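PDB 2DQ0: serine--tRNA ligase, which attaches serine to tRNA(Ser), and probably also to tRNA(Sec), in an ATP-dependent reaction that passes through a seryl-adenylate. Local coordinates for residues I250-H255 and C281-A286; H300-V305 and A409-I414; E370-S375 and L403-I408. One frame throughout, in Å; residues are numbered along the deposited sequence.

Interaction 1 (I250-H255 and C281-A286); sequences IPTAEH and CFRKEA. With SSA (5'-O-(N-(L-seryl)-sulfamoyl)adenosine), chain G.
Pro251 and Arg283 are central to a buried, mixed backbone and side-chain contact at the active site of the class II catalytic domain, where the loop leading into helix 254-259 runs past the end of strand 273-282. Phe282 N donates to Ile250 O at 3.0 Å. A CA-H...O contact, Pro251 CA to Phe282 O at 3.3 Å, runs in the other direction. Cys281 turns its SG against Thr252 CA, 3.7 Å away, while the Phe282 ring presents an edge to Ile250 O and also packs on Tyr219 of the second subunit.

Arg283 and Glu285 fit the Arg-x-Glu signature of class II motif 2. The arginine chain bends at chi2 and again at chi3 (-84°), bringing its CD to 3.6 Å from Pro251 CB and laying its guanidinium beside the adenylate analogue. NH1 donates to Pro251 O, in a bond modelled too short for its length to be trusted. NH2 donates to SSA O1S at 2.6 Å (155°), and SSA C8 lies over one guanidinium face. Further along, Glu285 OE2 accepts from the adenine amino group, 2.8 Å from SSA N6.

At the serine end, Thr252 OG1 accepts from Glu254 N at 2.9 Å, a capping bond, and takes a weak one from the seryl amino nitrogen N10. Glu254 OE1 also accepts from N10, but the modelled separation is too short to be taken at face value. Lys304 adds a further bond to Thr252 OG1.

If the short NH1 contact is real, a backbone carbonyl and the sulfamoyl oxygen would together hold the Arg283 guanidinium in one orientation; in the natural seryl-adenylate the same group would probably meet an alpha-phosphate oxygen.

Interaction 2 (H300-V305 and A409-I414); sequences HQFHKV and ATSRAI. With SSA (5'-O-(N-(L-seryl)-sulfamoyl)adenosine), chain G; SO4 (sulfate ion), chain C; SO4 (sulfate ion), chain E.
Ala409 sits at the N-cap of helix 410-420 and pairs with Lys304 as an antiparallel non-hydrogen-bonded pair, their CA atoms 4.0 Å apart. Its methyl lies against the aliphatic part of Lys304, CB to CD 3.9 Å, and touches the ribose of the adenylate analogue, CB to SSA O4' 3.4 Å. The far end of that lysine bonds to Thr252.

Thr410 comes next, its N donating to His303 O at 2.9 Å. OG1, set between the backbone N and carbonyl carbon (chi1 69°), rests on His303 CB and shares a water with His303 N. The histidine ring leads away to Asp196 and to Tyr219 of the second subunit.

The 410-414 part of the helix stands almost at right angles to 301-305 (92°); this strand-to-helix passage is class II motif 3, set beside a motif 2 strand. Ser411 points toward that strand and packs its CB 3.7 Å from Phe302 CB. Its OG donates to adenine N3, 2.9 Å from SSA N3. The Phe302 ring covers one face of the adenine, with SSA C4 3.4 Å above the ring plane.

Arg412 runs extended from CG to NE beneath the nucleoside: CD is 3.4 Å from SSA O2', and the guanidinium lies over the adenine face opposite Phe302. Phe297 O and Glu370 O accept from its NE and NH2.

Interaction 3 (E370-S375 and L403-I408); sequences EVVSAS and LNSTAI. With SSA (5'-O-(N-(L-seryl)-sulfamoyl)adenosine), chain G.
Thr406 faces strand 367-376, and its CB meets Val372 CB at 3.3 Å, the two side chains crossing obliquely. From there the branches part. CG2 lies alongside Val372 CB and comes to 4.0 Å from Val371 O. OG1, placed beside the backbone N by a chi1 of -47°, accepts from Ser373 N at 3.0 Å in a nearly straight bond (167°). The same oxygen donates to the seryl hydroxyl, 2.8 Å from SSA OG, so the backbone bond from Ser373 positions the group that grips the serine moiety.

Behind the side chain, Thr406 N donates to Ser373 O, and the ladder carries on as Ser375 N to Asn404 O with the return bond Asn404 N to Ser375 O. These are central strands of the largely antiparallel sheet that forms the class II catalytic core; strand 398-406 has strand 301-311 as a further neighbour. On the Ala374 and Ser405 face, Ala374 CB sits 3.2 Å from Ser405 OG, which donates to Thr406 O, and helix 316-333 covers Ser405. On the Ser375 and Asn404 face, one water joins Ser375 OG to Asn404 OD1, donating to the amide oxygen at 2.7 Å; that oxygen also lies 3.1 Å from SSA CB.

A classic beta bulge at Val371 and Val372, opposite Ile358 of strand 354-362, comes next, and beside it the strand turns to the ribose. Val371 O takes a weak bond from SSA O2'. Glu370, fully extended, accepts from the other ribose hydroxyl, its OE1 2.8 Å from SSA O3'.

From the N terminus, interaction 1 comes first: 250-255 and 281-286 close a loop of 25 residues, bringing the serine-binding loop to the end of strand 273-282. The chain then turns back into strand 301-311, whose 300-305 part opens interaction 2 and waits for 409-414 across 103 residues. Interaction 3 is nested within that long loop, joining 370-375 to 403-408 just before interaction 2 closes. All three share one sheet: Cys281 N lies 2.6 Å from Phe302 O between interactions 1 and 2, and Val305 N 2.8 Å from Ile408 O between 2 and 3. The same adenylate analogue touches every one of them.

Interaction 1 (I250-H255 and C281-A286)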
loop_
_atom_site.group_PDB
_atom_site.type_symbol
_atom_site.label_atom_id
_atom_site.label_comp_id
_atom_site.label_asym_id
_atom_site.label_seq_id
_atom_site.Cartn_x
_atom_site.Cartn_y
_atom_site.Cartn_z
ATOM N N ILE A 250 -5.647 -0.936 -3.997
ATOM C CA ILE A 250 -6.049 -0.181 -5.165
ATOM C C ILE A 250 -4.967 -0.154 -6.227
ATOM O O ILE A 250 -3.783 -0.094 -5.918
ATOM C CB ILE A 250 -6.433 1.267 -4.782
ATOM C CG1 ILE A 250 -5.241 1.988 -4.168
ATOM C CG2 ILE A 250 -7.565 1.260 -3.752
ATOM C CD1 ILE A 250 -5.505 3.450 -3.965
ATOM N N PRO A 251 -5.368 -0.256 -7.501
ATOM C CA PRO A 251 -4.439 -0.233 -8.636
ATOM C C PRO A 251 -4.264 1.175 -9.167
ATOM O O PRO A 251 -3.474 1.412 -10.065
ATOM C CB PRO A 251 -5.118 -1.146 -9.656
ATOM C CG PRO A 251 -6.563 -0.883 -9.403
ATOM C CD PRO A 251 -6.651 -0.879 -7.892
ATOM N N THR A 252 -5.005 2.107 -8.588
ATOM C CA THR A 252 -4.983 3.511 -8.991
ATOM C C THR A 252 -5.936 4.248 -8.068
ATOM O O THR A 252 -6.933 3.671 -7.646
ATOM C CB THR A 252 -5.491 3.697 -10.436
ATOM O OG1 THR A 252 -5.994 5.027 -10.591
ATOM C CG2 THR A 252 -6.583 2.716 -10.758
ATOM N N ALA A 253 -5.640 5.511 -7.759
ATOM C CA ALA A 253 -6.487 6.295 -6.865
ATOM C C ALA A 253 -7.855 6.456 -7.506
ATOM O O ALA A 253 -8.837 6.742 -6.824
ATOM C CB ALA A 253 -5.858 7.667 -6.586
ATOM N N GLU A 254 -7.899 6.274 -8.824
ATOM C CA GLU A 254 -9.140 6.352 -9.593
ATOM C C GLU A 254 -10.287 5.583 -8.906
ATOM O O GLU A 254 -11.368 6.148 -8.667
ATOM C CB GLU A 254 -8.921 5.767 -10.992
ATOM C CG GLU A 254 -10.117 5.851 -11.912
ATOM C CD GLU A 254 -10.096 4.813 -13.014
ATOM O OE1 GLU A 254 -8.993 4.509 -13.526
ATOM O OE2 GLU A 254 -11.189 4.316 -13.384
ATOM N N HIS A 255 -10.047 4.308 -8.592
ATOM C CA HIS A 255 -11.063 3.457 -7.953
ATOM C C HIS A 255 -11.634 3.979 -6.635
ATOM O O HIS A 255 -12.849 4.046 -6.499
ATOM C CB HIS A 255 -10.544 2.031 -7.763
ATOM C CG HIS A 255 -10.176 1.348 -9.043
ATOM N ND1 HIS A 255 -10.327 1.952 -10.278
ATOM C CD2 HIS A 255 -9.713 0.099 -9.287
ATOM C CE1 HIS A 255 -9.979 1.100 -11.225
ATOM N NE2 HIS A 255 -9.605 -0.031 -10.649
ATOM N N CYS A 281 0.175 2.660 -5.924
ATOM C CA CYS A 281 -0.682 1.805 -6.741
ATOM C C CYS A 281 -0.102 0.416 -6.780
ATOM O O CYS A 281 1.113 0.253 -6.924
ATOM C CB CYS A 281 -0.778 2.341 -8.170
ATOM S SG CYS A 281 -1.433 4.016 -8.304
ATOM N N PHE A 282 -0.966 -0.589 -6.682
ATOM C CA PHE A 282 -0.514 -1.971 -6.691
ATOM C C PHE A 282 -1.188 -2.760 -7.782
ATOM O O PHE A 282 -2.413 -2.762 -7.885
ATOM C CB PHE A 282 -0.791 -2.628 -5.335
ATOM C CG PHE A 282 -0.354 -1.807 -4.171
ATOM C CD1 PHE A 282 -1.188 -0.811 -3.656
ATOM C CD2 PHE A 282 0.904 -1.987 -3.608
ATOM C CE1 PHE A 282 -0.774 -0.007 -2.598
ATOM C CE2 PHE A 282 1.337 -1.184 -2.538
ATOM C CZ PHE A 282 0.496 -0.192 -2.034
ATOM N N ARG A 283 -0.385 -3.422 -8.606
ATOM C CA ARG A 283 -0.936 -4.236 -9.680
ATOM C C ARG A 283 -0.145 -5.526 -9.817
ATOM O O ARG A 283 1.072 -5.561 -9.682
ATOM C CB ARG A 283 -0.962 -3.481 -11.024
ATOM C CG ARG A 283 -0.707 -2.006 -10.934
ATOM C CD ARG A 283 -1.878 -1.134 -11.311
ATOM N NE ARG A 283 -1.997 -0.902 -12.743
ATOM C CZ ARG A 283 -2.558 0.185 -13.271
ATOM N NH1 ARG A 283 -3.031 1.138 -12.486
ATOM N NH2 ARG A 283 -2.684 0.317 -14.582
ATOM N N LYS A 284 -0.873 -6.601 -10.062
ATOM C CA LYS A 284 -0.284 -7.918 -10.220
ATOM C C LYS A 284 0.519 -8.028 -11.512
ATOM O O LYS A 284 1.522 -8.732 -11.557
ATOM C CB LYS A 284 -1.379 -8.984 -10.252
ATOM C CG LYS A 284 -2.064 -9.309 -8.930
ATOM C CD LYS A 284 -3.236 -10.266 -9.204
ATOM C CE LYS A 284 -3.861 -10.816 -7.946
ATOM N NZ LYS A 284 -5.149 -11.517 -8.260
ATOM N N GLU A 285 0.084 -7.317 -12.549
ATOM C CA GLU A 285 0.723 -7.405 -13.855
ATOM C C GLU A 285 0.873 -8.890 -14.177
ATOM O O GLU A 285 1.927 -9.333 -14.634
ATOM C CB GLU A 285 2.094 -6.732 -13.862
ATOM C CG GLU A 285 2.042 -5.215 -13.741
ATOM C CD GLU A 285 1.220 -4.524 -14.842
ATOM O OE1 GLU A 285 1.196 -5.017 -15.993
ATOM O OE2 GLU A 285 0.614 -3.469 -14.551
ATOM N N ALA A 286 -0.190 -9.654 -13.940
ATOM C CA ALA A 286 -0.160 -11.094 -14.176
ATOM C C ALA A 286 0.127 -11.485 -15.626
ATOM O O ALA A 286 0.983 -12.331 -15.885
ATOM C CB ALA A 286 -1.456 -11.717 -13.707
HETATM N N10 SSA G . -6.818 5.613 -13.548
HETATM C CA SSA G . -6.241 5.579 -14.904
HETATM C CB SSA G . -5.681 6.922 -15.289
HETATM O OG SSA G . -4.477 7.233 -14.581
HETATM C C9 SSA G . -5.120 4.558 -15.059
HETATM O O9 SSA G . -4.679 3.950 -14.088
HETATM N N8 SSA G . -4.664 4.349 -16.300
HETATM S S1 SSA G . -3.448 3.329 -16.555
HETATM O O1S SSA G . -3.938 2.027 -16.125
HETATM O O2S SSA G . -3.034 3.537 -17.938
HETATM O "O5'" SSA G . -2.333 3.817 -15.566
HETATM C "C5'" SSA G . -1.863 5.148 -15.656
HETATM C "C4'" SSA G . -0.375 5.203 -15.810
HETATM O "O4'" SSA G . 0.278 4.619 -14.667
HETATM C "C3'" SSA G . 0.251 4.486 -16.989
HETATM O "O3'" SSA G . 0.082 5.253 -18.163
HETATM C "C2'" SSA G . 1.702 4.493 -16.541
HETATM O "O2'" SSA G . 2.329 5.751 -16.624
HETATM C "C1'" SSA G . 1.537 4.095 -15.068
HETATM N N9 SSA G . 1.483 2.654 -14.840
HETATM C C8 SSA G . 0.444 1.765 -15.063
HETATM N N7 SSA G . 0.734 0.529 -14.749
HETATM C C5 SSA G . 2.048 0.600 -14.294
HETATM C C6 SSA G . 2.955 -0.384 -13.820
HETATM N N6 SSA G . 2.645 -1.674 -13.726
HETATM N N1 SSA G . 4.201 0.023 -13.426
HETATM C C2 SSA G . 4.506 1.337 -13.514
HETATM N N3 SSA G . 3.733 2.356 -13.952
HETATM C C4 SSA G . 2.516 1.910 -14.340
#

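Interaction 2 (H300-V305 and A409-I414)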
loop_
_atom_site.group_PDB
_atom_site.type_symbol
_atom_site.label_atom_id
_atom_site.label_comp_id
_atom_site.label_asym_id
_atom_site.label_seq_id
_atom_site.Cartn_x
_atom_site.Cartn_y
_atom_site.Cartn_z
ATOM N N HIS A 300 5.213 -3.807 -9.733
ATOM C CA HIS A 300 4.077 -4.094 -8.890
ATOM C C HIS A 300 3.559 -2.901 -8.066
ATOM O O HIS A 300 2.363 -2.873 -7.705
ATOM C CB HIS A 300 4.417 -5.274 -7.984
ATOM C CG HIS A 300 4.517 -6.557 -8.728
ATOM N ND1 HIS A 300 3.494 -7.018 -9.531
ATOM C CD2 HIS A 300 5.521 -7.461 -8.825
ATOM C CE1 HIS A 300 3.866 -8.155 -10.088
ATOM N NE2 HIS A 300 5.088 -8.445 -9.675
ATOM N N GLN A 301 4.444 -1.950 -7.748
ATOM C CA GLN A 301 4.034 -0.765 -7.000
ATOM C C GLN A 301 4.663 0.495 -7.570
ATOM O O GLN A 301 5.836 0.506 -7.953
ATOM C CB GLN A 301 4.384 -0.875 -5.496
ATOM C CG GLN A 301 5.797 -0.520 -5.151
ATOM C CD GLN A 301 6.134 -0.590 -3.649
ATOM O OE1 GLN A 301 5.868 -1.594 -2.981
ATOM N NE2 GLN A 301 6.770 0.469 -3.135
ATOM N N PHE A 302 3.850 1.541 -7.643
ATOM C CA PHE A 302 4.277 2.851 -8.114
ATOM C C PHE A 302 3.362 3.932 -7.558
ATOM O O PHE A 302 2.226 3.669 -7.114
ATOM C CB PHE A 302 4.285 2.943 -9.639
ATOM C CG PHE A 302 2.942 2.726 -10.278
ATOM C CD1 PHE A 302 2.470 1.440 -10.524
ATOM C CD2 PHE A 302 2.166 3.810 -10.677
ATOM C CE1 PHE A 302 1.245 1.241 -11.165
ATOM C CE2 PHE A 302 0.938 3.621 -11.324
ATOM C CZ PHE A 302 0.479 2.335 -11.568
ATOM N N HIS A 303 3.867 5.153 -7.586
ATOM C CA HIS A 303 3.134 6.304 -7.093
ATOM C C HIS A 303 2.488 7.041 -8.259
ATOM O O HIS A 303 3.092 7.168 -9.332
ATOM C CB HIS A 303 4.102 7.213 -6.353
ATOM C CG HIS A 303 4.660 6.595 -5.116
ATOM N ND1 HIS A 303 5.856 6.993 -4.559
ATOM C CD2 HIS A 303 4.164 5.632 -4.300
ATOM C CE1 HIS A 303 6.074 6.299 -3.454
ATOM N NE2 HIS A 303 5.062 5.466 -3.274
ATOM N N LYS A 304 1.261 7.514 -8.055
ATOM C CA LYS A 304 0.552 8.245 -9.093
ATOM C C LYS A 304 -0.388 9.344 -8.608
ATOM O O LYS A 304 -1.210 9.140 -7.728
ATOM C CB LYS A 304 -0.227 7.275 -9.979
ATOM C CG LYS A 304 -0.915 7.948 -11.148
ATOM C CD LYS A 304 -1.434 6.924 -12.164
ATOM C CE LYS A 304 -2.359 5.894 -11.502
ATOM N NZ LYS A 304 -3.530 6.531 -10.813
ATOM N N VAL A 305 -0.231 10.526 -9.186
ATOM C CA VAL A 305 -1.083 11.662 -8.884
ATOM C C VAL A 305 -2.175 11.516 -9.941
ATOM O O VAL A 305 -1.881 11.507 -11.141
ATOM C CB VAL A 305 -0.323 12.979 -9.081
ATOM C CG1 VAL A 305 -1.263 14.174 -8.923
ATOM C CG2 VAL A 305 0.809 13.061 -8.081
ATOM N N ALA A 409 2.388 9.590 -13.185
ATOM C CA ALA A 409 2.642 8.327 -12.526
ATOM C C ALA A 409 4.172 8.462 -12.451
ATOM O O ALA A 409 4.851 8.427 -13.475
ATOM C CB ALA A 409 2.199 7.166 -13.418
ATOM N N THR A 410 4.702 8.659 -11.247
ATOM C CA THR A 410 6.146 8.884 -11.060
ATOM C C THR A 410 7.070 7.847 -11.686
ATOM O O THR A 410 8.101 8.199 -12.246
ATOM C CB THR A 410 6.521 9.028 -9.564
ATOM O OG1 THR A 410 6.355 7.775 -8.904
ATOM C CG2 THR A 410 5.641 10.044 -8.883
ATOM N N SER A 411 6.712 6.574 -11.575
ATOM C CA SER A 411 7.508 5.490 -12.150
ATOM C C SER A 411 7.972 5.860 -13.574
ATOM O O SER A 411 9.159 6.065 -13.833
ATOM C CB SER A 411 6.660 4.216 -12.208
ATOM O OG SER A 411 5.392 4.501 -12.811
ATOM N N ARG A 412 7.019 5.963 -14.490
ATOM C CA ARG A 412 7.352 6.280 -15.867
ATOM C C ARG A 412 7.787 7.698 -16.134
ATOM O O ARG A 412 8.410 7.956 -17.160
ATOM C CB ARG A 412 6.197 5.901 -16.776
ATOM C CG ARG A 412 5.913 4.418 -16.637
ATOM C CD ARG A 412 4.967 3.929 -17.652
ATOM N NE ARG A 412 4.895 2.489 -17.591
ATOM C CZ ARG A 412 4.096 1.753 -18.345
ATOM N NH1 ARG A 412 4.115 0.431 -18.216
ATOM N NH2 ARG A 412 3.282 2.342 -19.220
ATOM N N ALA A 413 7.470 8.622 -15.232
ATOM C CA ALA A 413 7.895 10.000 -15.425
ATOM C C ALA A 413 9.415 10.001 -15.169
ATOM O O ALA A 413 10.210 10.661 -15.862
ATOM C CB ALA A 413 7.189 10.898 -14.436
ATOM N N ILE A 414 9.816 9.220 -14.177
ATOM C CA ILE A 414 11.211 9.131 -13.828
ATOM C C ILE A 414 11.982 8.511 -14.987
ATOM O O ILE A 414 13.078 8.968 -15.296
ATOM C CB ILE A 414 11.401 8.311 -12.508
ATOM C CG1 ILE A 414 10.996 9.174 -11.309
ATOM C CG2 ILE A 414 12.851 7.835 -12.348
ATOM C CD1 ILE A 414 11.122 8.448 -9.983
HETATM N N10 SSA G . -6.818 5.613 -13.548
HETATM C CA SSA G . -6.241 5.579 -14.904
HETATM C CB SSA G . -5.681 6.922 -15.289
HETATM O OG SSA G . -4.477 7.233 -14.581
HETATM C C9 SSA G . -5.120 4.558 -15.059
HETATM O O9 SSA G . -4.679 3.950 -14.088
HETATM N N8 SSA G . -4.664 4.349 -16.300
HETATM S S1 SSA G . -3.448 3.329 -16.555
HETATM O O1S SSA G . -3.938 2.027 -16.125
HETATM O O2S SSA G . -3.034 3.537 -17.938
HETATM O "O5'" SSA G . -2.333 3.817 -15.566
HETATM C "C5'" SSA G . -1.863 5.148 -15.656
HETATM C "C4'" SSA G . -0.375 5.203 -15.810
HETATM O "O4'" SSA G . 0.278 4.619 -14.667
HETATM C "C3'" SSA G . 0.251 4.486 -16.989
HETATM O "O3'" SSA G . 0.082 5.253 -18.163
HETATM C "C2'" SSA G . 1.702 4.493 -16.541
HETATM O "O2'" SSA G . 2.329 5.751 -16.624
HETATM C "C1'" SSA G . 1.537 4.095 -15.068
HETATM N N9 SSA G . 1.483 2.654 -14.840
HETATM C C8 SSA G . 0.444 1.765 -15.063
HETATM N N7 SSA G . 0.734 0.529 -14.749
HETATM C C5 SSA G . 2.048 0.600 -14.294
HETATM C C6 SSA G . 2.955 -0.384 -13.820
HETATM N N6 SSA G . 2.645 -1.674 -13.726
HETATM N N1 SSA G . 4.201 0.023 -13.426
HETATM C C2 SSA G . 4.506 1.337 -13.514
HETATM N N3 SSA G . 3.733 2.356 -13.952
HETATM C C4 SSA G . 2.516 1.910 -14.340
HETATM S S SO4 C . 6.226 -11.398 -11.435
HETATM O O1 SO4 C . 6.163 -11.976 -10.079
HETATM O O2 SO4 C . 6.811 -10.052 -11.351
HETATM O O3 SO4 C . 7.073 -12.243 -12.302
HETATM O O4 SO4 C . 4.864 -11.323 -12.001
HETATM S S SO4 E . 2.678 -0.471 -22.045
HETATM O O1 SO4 E . 1.835 -0.984 -20.938
HETATM O O2 SO4 E . 2.308 -1.136 -23.316
HETATM O O3 SO4 E . 4.091 -0.763 -21.750
HETATM O O4 SO4 E . 2.497 0.990 -22.188
HETATM O O HOH W 1 6.237 5.227 -8.635
#

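Interaction 3 (E370-S375 and L403-I408)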
loop_
_atom_site.group_PDB
_atom_site.type_symbol
_atom_site.label_atom_id
_atom_site.label_comp_id
_atom_site.label_asym_id
_atom_site.label_seq_id
_atom_site.Cartn_x
_atom_site.Cartn_y
_atom_site.Cartn_z
ATOM N N GLU A 370 3.731 4.701 -23.384
ATOM C CA GLU A 370 2.620 5.223 -22.595
ATOM C C GLU A 370 3.142 5.747 -21.288
ATOM O O GLU A 370 3.919 5.078 -20.600
ATOM C CB GLU A 370 1.577 4.150 -22.276
ATOM C CG GLU A 370 0.488 4.666 -21.316
ATOM C CD GLU A 370 -0.548 3.622 -20.954
ATOM O OE1 GLU A 370 -1.423 3.928 -20.109
ATOM O OE2 GLU A 370 -0.496 2.501 -21.512
ATOM N N VAL A 371 2.681 6.938 -20.936
ATOM C CA VAL A 371 3.118 7.570 -19.721
ATOM C C VAL A 371 1.893 8.131 -18.961
ATOM O O VAL A 371 1.977 8.439 -17.777
ATOM C CB VAL A 371 4.181 8.633 -20.088
ATOM C CG1 VAL A 371 3.537 10.017 -20.321
ATOM C CG2 VAL A 371 5.272 8.628 -19.047
ATOM N N VAL A 372 0.759 8.258 -19.656
ATOM C CA VAL A 372 -0.498 8.708 -19.049
ATOM C C VAL A 372 -1.702 8.278 -19.877
ATOM O O VAL A 372 -1.613 8.094 -21.084
ATOM C CB VAL A 372 -0.594 10.277 -18.808
ATOM C CG1 VAL A 372 0.595 10.979 -19.367
ATOM C CG2 VAL A 372 -1.883 10.847 -19.422
ATOM N N SER A 373 -2.834 8.120 -19.202
ATOM C CA SER A 373 -4.078 7.729 -19.836
ATOM C C SER A 373 -5.198 8.632 -19.323
ATOM O O SER A 373 -5.285 8.908 -18.117
ATOM C CB SER A 373 -4.390 6.276 -19.494
ATOM O OG SER A 373 -4.688 5.552 -20.669
ATOM N N ALA A 374 -6.036 9.102 -20.242
ATOM C CA ALA A 374 -7.186 9.960 -19.911
ATOM C C ALA A 374 -8.436 9.318 -20.513
ATOM O O ALA A 374 -8.549 9.170 -21.722
ATOM C CB ALA A 374 -6.989 11.361 -20.480
ATOM N N SER A 375 -9.383 8.950 -19.668
ATOM C CA SER A 375 -10.597 8.298 -20.139
ATOM C C SER A 375 -11.885 9.044 -19.819
ATOM O O SER A 375 -12.005 9.716 -18.793
ATOM C CB SER A 375 -10.710 6.905 -19.507
ATOM O OG SER A 375 -9.533 6.145 -19.705
ATOM N N LEU A 403 -14.820 10.723 -15.240
ATOM C CA LEU A 403 -13.623 10.741 -16.054
ATOM C C LEU A 403 -12.395 10.611 -15.159
ATOM O O LEU A 403 -12.451 10.908 -13.960
ATOM C CB LEU A 403 -13.534 12.031 -16.870
ATOM C CG LEU A 403 -14.557 12.182 -17.994
ATOM C CD1 LEU A 403 -15.848 12.785 -17.447
ATOM C CD2 LEU A 403 -13.975 13.075 -19.058
ATOM N N ASN A 404 -11.297 10.130 -15.731
ATOM C CA ASN A 404 -10.056 10.018 -14.980
ATOM C C ASN A 404 -8.889 10.174 -15.928
ATOM O O ASN A 404 -8.991 9.942 -17.137
ATOM C CB ASN A 404 -9.974 8.685 -14.222
ATOM C CG ASN A 404 -9.840 7.494 -15.138
ATOM O OD1 ASN A 404 -8.780 7.251 -15.708
ATOM N ND2 ASN A 404 -10.914 6.738 -15.281
ATOM N N SER A 405 -7.777 10.606 -15.373
ATOM C CA SER A 405 -6.594 10.794 -16.168
ATOM C C SER A 405 -5.380 10.898 -15.298
ATOM O O SER A 405 -5.390 11.497 -14.217
ATOM C CB SER A 405 -6.709 12.065 -17.004
ATOM O OG SER A 405 -5.525 12.316 -17.745
ATOM N N THR A 406 -4.317 10.300 -15.783
ATOM C CA THR A 406 -3.068 10.372 -15.074
ATOM C C THR A 406 -2.656 11.837 -15.076
ATOM O O THR A 406 -2.879 12.541 -16.062
ATOM C CB THR A 406 -1.968 9.610 -15.836
ATOM O OG1 THR A 406 -2.463 8.331 -16.234
ATOM C CG2 THR A 406 -0.723 9.447 -14.968
ATOM N N ALA A 407 -2.095 12.306 -13.971
ATOM C CA ALA A 407 -1.523 13.650 -13.957
ATOM C C ALA A 407 -0.069 13.198 -14.118
ATOM O O ALA A 407 0.566 13.464 -15.120
ATOM C CB ALA A 407 -1.726 14.336 -12.628
ATOM N N ILE A 408 0.442 12.476 -13.131
ATOM C CA ILE A 408 1.797 11.934 -13.221
ATOM C C ILE A 408 1.955 10.613 -12.475
ATOM O O ILE A 408 1.680 10.509 -11.279
ATOM C CB ILE A 408 2.863 12.863 -12.635
ATOM C CG1 ILE A 408 3.050 14.086 -13.519
ATOM C CG2 ILE A 408 4.197 12.098 -12.508
ATOM C CD1 ILE A 408 4.138 15.064 -12.987
HETATM N N10 SSA G . -6.818 5.613 -13.548
HETATM C CA SSA G . -6.241 5.579 -14.904
HETATM C CB SSA G . -5.681 6.922 -15.289
HETATM O OG SSA G . -4.477 7.233 -14.581
HETATM C C9 SSA G . -5.120 4.558 -15.059
HETATM O O9 SSA G . -4.679 3.950 -14.088
HETATM N N8 SSA G . -4.664 4.349 -16.300
HETATM S S1 SSA G . -3.448 3.329 -16.555
HETATM O O1S SSA G . -3.938 2.027 -16.125
HETATM O O2S SSA G . -3.034 3.537 -17.938
HETATM O "O5'" SSA G . -2.333 3.817 -15.566
HETATM C "C5'" SSA G . -1.863 5.148 -15.656
HETATM C "C4'" SSA G . -0.375 5.203 -15.810
HETATM O "O4'" SSA G . 0.278 4.619 -14.667
HETATM C "C3'" SSA G . 0.251 4.486 -16.989
HETATM O "O3'" SSA G . 0.082 5.253 -18.163
HETATM C "C2'" SSA G . 1.702 4.493 -16.541
HETATM O "O2'" SSA G . 2.329 5.751 -16.624
HETATM C "C1'" SSA G . 1.537 4.095 -15.068
HETATM N N9 SSA G . 1.483 2.654 -14.840
HETATM C C8 SSA G . 0.444 1.765 -15.063
HETATM N N7 SSA G . 0.734 0.529 -14.749
HETATM C C5 SSA G . 2.048 0.600 -14.294
HETATM C C6 SSA G . 2.955 -0.384 -13.820
HETATM N N6 SSA G . 2.645 -1.674 -13.726
HETATM N N1 SSA G . 4.201 0.023 -13.426
HETATM C C2 SSA G . 4.506 1.337 -13.514
HETATM N N3 SSA G . 3.733 2.356 -13.952
HETATM C C4 SSA G . 2.516 1.910 -14.340
HETATM O O HOH W 2 -7.627 6.791 -18.128
#